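PDB 3OTX: adenosine kinase, putative from Trypanosoma brucei, which probably transfers a phosphate from ATP to adenosine and related nucleosides, giving AMP in the purine salvage pathway, with magnesium as cofactor. Local coordinates for residues A[281-286]-A[323-328]. The protein carries 1 engineered substitution. Residues are numbered along the deposited sequence; the frame is centred on the assembly and turned at random.
Sequences ETVPVP and TGHYTA. With AP5 (bis(adenosine)-5'-pentaphosphate), chain C.
Val285 lays its CG2 methyl over one face of the His325 imidazole, a CH-pi contact in which the methyl is 3.8 Å from the ring centroid and 14° off the ring normal. Val285 CG1, anti to the backbone N (chi1 166°), faces the ribose and comes 3.6 Å from AP5 O2F, a hydroxyl oxygen that CG2 also comes near. His325 reaches this position with CG anti to its own carbonyl carbon (chi1 -64°), which carries the imidazole from the helix to residues 283-286. Near the ring plane, the Val283 carbonyl O is 3.3 Å from His325 CE1. Val283 CG1 is 3.7 Å from His325 CE1 but lies off the plane, on the side away from Val285. Pro286 CD lies farther off, 4.1 Å from His325 CB. His325 NE2 is hydrogen-bonded to Thr272 OG1, outside the two segments, which with the packing of Val285 would limit ring rotation. His325 CD2, next to NE2, lies beside a ribose of the inhibitor, 3.2 Å from AP5 O2F; one helical turn on, Ala328 CB approaches AP5 O4F at 3.1 Å. His325, Val285 and Ala328 thus form part of the nucleotide pocket of this PfkB-family kinase, near the ADP-binding Thr266. Strand 279-283, an edge strand of the large sheet paired with 270-276, here runs out into a loop that passes against helix 317-332, where Pro286 O also accepts a hydrogen bond from Gln329 NE2.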
loop_
_atom_site.group_PDB
_atom_site.type_symbol
_atom_site.label_atom_id
_atom_site.label_comp_id
_atom_site.label_asym_id
_atom_site.label_seq_id
_atom_site.Cartn_x
_atom_site.Cartn_y
_atom_site.Cartn_z
ATOM N N GLU A 281 -3.875 15.521 -16.130
ATOM C CA GLU A 281 -3.097 16.643 -15.619
ATOM C C GLU A 281 -1.845 16.104 -14.937
ATOM O O GLU A 281 -1.731 14.909 -14.637
ATOM C CB GLU A 281 -3.859 17.404 -14.542
ATOM C CG GLU A 281 -5.293 17.754 -14.822
ATOM C CD GLU A 281 -6.046 18.005 -13.529
ATOM O OE1 GLU A 281 -5.521 18.750 -12.668
ATOM O OE2 GLU A 281 -7.154 17.450 -13.370
ATOM N N THR A 282 -0.903 17.002 -14.686
ATOM C CA THR A 282 0.254 16.652 -13.883
ATOM C C THR A 282 0.285 17.556 -12.660
ATOM O O THR A 282 -0.060 18.740 -12.727
ATOM C CB THR A 282 1.575 16.750 -14.682
ATOM O OG1 THR A 282 1.661 18.021 -15.313
ATOM C CG2 THR A 282 1.643 15.668 -15.767
ATOM N N VAL A 283 0.677 16.963 -11.537
ATOM C CA VAL A 283 0.796 17.679 -10.286
ATOM C C VAL A 283 2.273 17.715 -9.872
ATOM O O VAL A 283 2.845 16.671 -9.528
ATOM C CB VAL A 283 -0.006 16.962 -9.185
ATOM C CG1 VAL A 283 0.012 17.750 -7.893
ATOM C CG2 VAL A 283 -1.445 16.696 -9.643
ATOM N N PRO A 284 2.890 18.907 -9.872
ATOM C CA PRO A 284 4.334 18.989 -9.581
ATOM C C PRO A 284 4.677 18.540 -8.182
ATOM O O PRO A 284 3.897 18.718 -7.236
ATOM C CB PRO A 284 4.662 20.465 -9.743
ATOM C CG PRO A 284 3.569 21.032 -10.572
ATOM C CD PRO A 284 2.359 20.186 -10.391
ATOM N N VAL A 285 5.843 17.936 -8.065
ATOM C CA VAL A 285 6.354 17.533 -6.761
ATOM C C VAL A 285 7.266 18.673 -6.281
ATOM O O VAL A 285 8.187 19.092 -7.010
ATOM C CB VAL A 285 7.150 16.216 -6.886
ATOM C CG1 VAL A 285 7.969 15.954 -5.620
ATOM C CG2 VAL A 285 6.222 15.067 -7.172
ATOM N N PRO A 286 7.028 19.192 -5.056
ATOM C CA PRO A 286 7.857 20.301 -4.577
ATOM C C PRO A 286 9.349 19.936 -4.517
ATOM O O PRO A 286 9.700 18.820 -4.148
ATOM C CB PRO A 286 7.296 20.589 -3.173
ATOM C CG PRO A 286 5.936 20.025 -3.184
ATOM C CD PRO A 286 6.011 18.800 -4.071
ATOM N N THR A 323 -1.292 16.556 -1.031
ATOM C CA THR A 323 -1.180 16.047 0.344
ATOM C C THR A 323 -0.295 14.784 0.387
ATOM O O THR A 323 0.554 14.642 1.290
ATOM C CB THR A 323 -2.569 15.771 0.939
ATOM O OG1 THR A 323 -3.365 16.954 0.827
ATOM C CG2 THR A 323 -2.446 15.386 2.420
ATOM N N GLY A 324 -0.466 13.914 -0.598
ATOM C CA GLY A 324 0.365 12.720 -0.714
ATOM C C GLY A 324 1.824 13.111 -0.920
ATOM O O GLY A 324 2.714 12.434 -0.407
ATOM N N HIS A 325 2.084 14.176 -1.684
ATOM C CA HIS A 325 3.479 14.626 -1.836
ATOM C C HIS A 325 4.040 15.085 -0.500
ATOM O O HIS A 325 5.193 14.808 -0.178
ATOM C CB HIS A 325 3.613 15.769 -2.835
ATOM C CG HIS A 325 3.236 15.400 -4.225
ATOM N ND1 HIS A 325 2.947 16.358 -5.172
ATOM C CD2 HIS A 325 3.101 14.197 -4.838
ATOM C CE1 HIS A 325 2.641 15.759 -6.312
ATOM N NE2 HIS A 325 2.733 14.450 -6.136
ATOM N N TYR A 326 3.219 15.786 0.277
ATOM C CA TYR A 326 3.664 16.257 1.568
ATOM C C TYR A 326 4.071 15.064 2.477
ATOM O O TYR A 326 5.171 15.043 3.054
ATOM C CB TYR A 326 2.564 17.113 2.237
ATOM C CG TYR A 326 2.891 17.308 3.683
ATOM C CD1 TYR A 326 3.888 18.198 4.090
ATOM C CD2 TYR A 326 2.254 16.539 4.640
ATOM C CE1 TYR A 326 4.220 18.345 5.452
ATOM C CE2 TYR A 326 2.585 16.654 5.992
ATOM C CZ TYR A 326 3.561 17.554 6.378
ATOM O OH TYR A 326 3.855 17.648 7.717
ATOM N N THR A 327 3.166 14.109 2.626
ATOM C CA THR A 327 3.425 12.977 3.490
ATOM C C THR A 327 4.601 12.138 2.991
ATOM O O THR A 327 5.441 11.725 3.789
ATOM C CB THR A 327 2.173 12.109 3.745
ATOM O OG1 THR A 327 1.549 11.783 2.521
ATOM C CG2 THR A 327 1.153 12.885 4.595
ATOM N N ALA A 328 4.678 11.921 1.682
ATOM C CA ALA A 328 5.816 11.161 1.126
ATOM C C ALA A 328 7.137 11.873 1.412
ATOM O O ALA A 328 8.118 11.242 1.848
ATOM C CB ALA A 328 5.627 10.938 -0.375
HETATM P PA AP5 C . 7.632 7.368 -5.827
HETATM O O1A AP5 C . 9.138 7.141 -5.923
HETATM O O2A AP5 C . 6.942 7.513 -7.168
HETATM O O3A AP5 C . 6.858 6.194 -5.043
HETATM P PB AP5 C . 7.174 4.612 -5.110
HETATM O O1B AP5 C . 7.977 4.234 -6.316
HETATM O O2B AP5 C . 5.874 3.915 -4.900
HETATM O O3B AP5 C . 8.082 4.499 -3.807
HETATM P PG AP5 C . 9.136 3.418 -3.302
HETATM O O1G AP5 C . 10.070 4.130 -2.372
HETATM O O2G AP5 C . 9.958 2.771 -4.395
HETATM O O3G AP5 C . 8.193 2.488 -2.493
HETATM P PD AP5 C . 8.509 1.136 -1.665
HETATM O O1D AP5 C . 9.969 0.722 -1.694
HETATM O O2D AP5 C . 7.472 0.149 -2.123
HETATM O O3D AP5 C . 8.231 1.640 -0.162
HETATM P PE AP5 C . 6.798 1.662 0.581
HETATM O O1E AP5 C . 5.734 2.095 -0.388
HETATM O O2E AP5 C . 6.931 2.441 1.888
HETATM O O5F AP5 C . 7.398 8.619 -4.851
HETATM C C5F AP5 C . 6.084 8.975 -4.421
HETATM C C4F AP5 C . 6.079 10.431 -4.024
HETATM O O4F AP5 C . 7.102 10.676 -3.049
HETATM C C3F AP5 C . 6.434 11.400 -5.148
HETATM O O3F AP5 C . 5.275 11.736 -5.871
HETATM C C2F AP5 C . 7.080 12.547 -4.426
HETATM O O2F AP5 C . 6.092 13.388 -3.886
HETATM C C1F AP5 C . 7.784 11.852 -3.256
HETATM N N9A AP5 C . 9.203 11.496 -3.542
HETATM C C8A AP5 C . 9.719 10.213 -3.751
HETATM N N7A AP5 C . 11.060 10.336 -3.953
HETATM C C5A AP5 C . 11.397 11.645 -3.861
HETATM C C6A AP5 C . 12.592 12.326 -3.935
HETATM N N6A AP5 C . 13.762 11.691 -4.040
HETATM N N1A AP5 C . 12.587 13.691 -3.776
HETATM C C2A AP5 C . 11.423 14.397 -3.518
HETATM N N3A AP5 C . 10.236 13.701 -3.434
HETATM C C4A AP5 C . 10.224 12.361 -3.578
HETATM O O5J AP5 C . 6.524 0.096 0.916
HETATM C C5J AP5 C . 7.411 -0.605 1.771
HETATM C C4J AP5 C . 6.535 -1.612 2.496
HETATM O O4J AP5 C . 6.125 -2.662 1.605
HETATM C C3J AP5 C . 7.261 -2.370 3.612
HETATM O O3J AP5 C . 6.818 -1.833 4.859
HETATM C C2J AP5 C . 6.869 -3.842 3.407
HETATM O O2J AP5 C . 6.446 -4.491 4.601
HETATM C C1J AP5 C . 5.727 -3.729 2.427
HETATM N N9B AP5 C . 5.503 -4.949 1.639
HETATM C C8B AP5 C . 6.431 -5.550 0.832
HETATM N N7B AP5 C . 5.848 -6.667 0.324
HETATM C C5B AP5 C . 4.568 -6.762 0.803
HETATM C C6B AP5 C . 3.539 -7.688 0.599
HETATM N N6B AP5 C . 3.676 -8.811 -0.124
HETATM N N1B AP5 C . 2.382 -7.462 1.292
HETATM C C2B AP5 C . 2.144 -6.351 2.069
HETATM N N3B AP5 C . 3.173 -5.463 2.305
HETATM C C4B AP5 C . 4.350 -5.665 1.640
#